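Local structure of cytokinin riboside 5'-monophosphate phosphoribohydrolase (5ZI9) at residues Leu100-Phe105 / Leu124-Thr129. The protein belongs to the SLOG clan and forms a six-chain assembly, each chain built on a Rossmann-like core of parallel strands flanked by helices. Sequence-based numbering, arbitrary orientation.
Sequences LVEAGF and LEAKGT. With EDO (1,2-ethanediol), chain M.
Two neighbouring helices of a Rossmann-like fold, 88-102 and 115-125, meet at their C-terminal ends, where V101, in the last turn of the first, packs against A126 and G128, just past the end of the second. Both helices finish in Schellman motifs, each closing its own last turn. One valine side chain makes most of the contact between the two ends, a worked example of helix termini joined by a single small apolar group. Beyond the first helix, G104, with phi at 97°, donates its N to V101 O at 2.8 Å, and F105 N returns to L100 O at 3.0 Å. After the second, K127 takes the positive-phi place, and its N reaches L124 O at 2.7 Å.

V101 makes the main contact across. Its CG1 stands anti to the backbone N (chi1 170°), which carries this methyl across to A126 CB at 3.6 Å. The same CG1 also touches the A126 carbonyl oxygen and lies 3.5 Å from G128 CA; without a side chain, G128 lets the methyl rest directly on its backbone. E102, its chain bent at chi2, brings OE2 to 4.1 Å from A126 CB, a marginal touch, and R98 of the first helix also packs on A126.

Past the valine, a 1,2-ethanediol, probably from the crystallisation liquor, sits beside CG2. Its O1 accepts the backbone N-H of T129 at 2.9 Å and 158°; a weaker link to F105 O is doubtful. T129 also pairs through its backbone with V107, which ties the exit of the second helix to the neighbouring parallel strand.

The direct grip is therefore shallow, made largely by van der Waals contact of a valine methyl with the alanine CB, its carbonyl oxygen and the glycine CA, whereas the hydrogen bonding that shapes each terminus stays local.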
loop_
_atom_site.group_PDB
_atom_site.type_symbol
_atom_site.label_atom_id
_atom_site.label_comp_id
_atom_site.label_asym_id
_atom_site.label_seq_id
_atom_site.Cartn_x
_atom_site.Cartn_y
_atom_site.Cartn_z
ATOM N N LEU B 100 -14.151 17.776 -31.938
ATOM C CA LEU B 100 -13.184 16.790 -31.384
ATOM C C LEU B 100 -13.688 15.371 -31.460
ATOM O O LEU B 100 -12.922 14.456 -31.761
ATOM C CB LEU B 100 -12.795 17.143 -29.947
ATOM C CG LEU B 100 -12.107 18.520 -29.932
ATOM C CD1 LEU B 100 -12.192 19.188 -28.579
ATOM C CD2 LEU B 100 -10.671 18.452 -30.415
ATOM N N VAL B 101 -14.981 15.191 -31.213
ATOM C CA VAL B 101 -15.607 13.858 -31.311
ATOM C C VAL B 101 -15.443 13.313 -32.733
ATOM O O VAL B 101 -14.967 12.192 -32.931
ATOM C CB VAL B 101 -17.108 13.915 -30.901
ATOM C CG1 VAL B 101 -17.810 12.605 -31.236
ATOM C CG2 VAL B 101 -17.217 14.186 -29.413
ATOM N N GLU B 102 -15.837 14.145 -33.698
ATOM C CA GLU B 102 -15.745 13.832 -35.114
ATOM C C GLU B 102 -14.329 13.503 -35.537
ATOM O O GLU B 102 -14.148 12.702 -36.445
ATOM C CB GLU B 102 -16.292 14.993 -35.963
ATOM C CG GLU B 102 -17.718 14.786 -36.459
ATOM C CD GLU B 102 -18.590 16.019 -36.338
ATOM O OE1 GLU B 102 -18.090 17.170 -36.527
ATOM O OE2 GLU B 102 -19.799 15.834 -36.025
ATOM N N ALA B 103 -13.337 14.118 -34.888
ATOM C CA ALA B 103 -11.920 13.778 -35.122
ATOM C C ALA B 103 -11.422 12.497 -34.440
ATOM O O ALA B 103 -10.258 12.148 -34.597
ATOM C CB ALA B 103 -11.042 14.943 -34.730
ATOM N N GLY B 104 -12.278 11.813 -33.679
ATOM C CA GLY B 104 -11.905 10.589 -32.987
ATOM C C GLY B 104 -11.497 10.725 -31.522
ATOM O O GLY B 104 -11.081 9.741 -30.909
ATOM N N PHE B 105 -11.638 11.914 -30.943
ATOM C CA PHE B 105 -11.251 12.126 -29.548
ATOM C C PHE B 105 -12.405 12.073 -28.568
ATOM O O PHE B 105 -13.528 12.479 -28.885
ATOM C CB PHE B 105 -10.579 13.493 -29.377
ATOM C CG PHE B 105 -9.282 13.621 -30.116
ATOM C CD1 PHE B 105 -8.167 12.906 -29.707
ATOM C CD2 PHE B 105 -9.178 14.449 -31.226
ATOM C CE1 PHE B 105 -6.964 13.019 -30.387
ATOM C CE2 PHE B 105 -7.985 14.555 -31.916
ATOM C CZ PHE B 105 -6.867 13.841 -31.494
ATOM N N LEU B 124 -21.647 15.382 -26.764
ATOM C CA LEU B 124 -22.849 14.539 -26.726
ATOM C C LEU B 124 -23.664 14.659 -28.003
ATOM O O LEU B 124 -24.112 13.646 -28.557
ATOM C CB LEU B 124 -23.730 14.892 -25.519
ATOM C CG LEU B 124 -23.350 14.259 -24.176
ATOM C CD1 LEU B 124 -24.563 14.349 -23.254
ATOM C CD2 LEU B 124 -22.826 12.809 -24.272
ATOM N N GLU B 125 -23.847 15.895 -28.471
ATOM C CA GLU B 125 -24.478 16.140 -29.777
ATOM C C GLU B 125 -23.910 15.254 -30.881
ATOM O O GLU B 125 -24.677 14.775 -31.733
ATOM C CB GLU B 125 -24.339 17.590 -30.212
ATOM C CG GLU B 125 -25.158 18.558 -29.378
ATOM C CD GLU B 125 -25.161 19.982 -29.947
ATOM O OE1 GLU B 125 -24.742 20.143 -31.128
ATOM O OE2 GLU B 125 -25.594 20.938 -29.224
ATOM N N ALA B 126 -22.586 15.039 -30.845
ATOM C CA ALA B 126 -21.882 14.208 -31.828
ATOM C C ALA B 126 -21.800 12.749 -31.398
ATOM O O ALA B 126 -21.068 11.975 -31.990
ATOM C CB ALA B 126 -20.494 14.774 -32.119
ATOM N N LYS B 127 -22.582 12.371 -30.386
ATOM C CA LYS B 127 -22.633 11.000 -29.888
ATOM C C LYS B 127 -21.253 10.431 -29.517
ATOM O O LYS B 127 -20.961 9.278 -29.787
ATOM C CB LYS B 127 -23.358 10.089 -30.910
ATOM C CG LYS B 127 -24.505 10.745 -31.720
ATOM C CD LYS B 127 -25.911 10.554 -31.150
ATOM C CE LYS B 127 -26.699 11.875 -31.030
ATOM N NZ LYS B 127 -27.768 11.772 -29.971
ATOM N N GLY B 128 -20.404 11.241 -28.894
ATOM C CA GLY B 128 -19.069 10.789 -28.476
ATOM C C GLY B 128 -19.037 10.556 -26.983
ATOM O O GLY B 128 -20.068 10.633 -26.310
ATOM N N THR B 129 -17.841 10.317 -26.458
ATOM C CA THR B 129 -17.666 10.129 -25.018
ATOM C C THR B 129 -17.306 11.465 -24.331
ATOM O O THR B 129 -16.314 12.115 -24.676
ATOM C CB THR B 129 -16.722 8.964 -24.645
ATOM O OG1 THR B 129 -15.721 9.432 -23.757
ATOM C CG2 THR B 129 -16.056 8.352 -25.803
HETATM C C1 EDO M . -14.738 9.844 -28.813
HETATM O O1 EDO M . -15.811 10.778 -28.491
HETATM C C2 EDO M . -15.215 8.648 -29.614
HETATM O O2 EDO M . -15.762 7.710 -28.648
#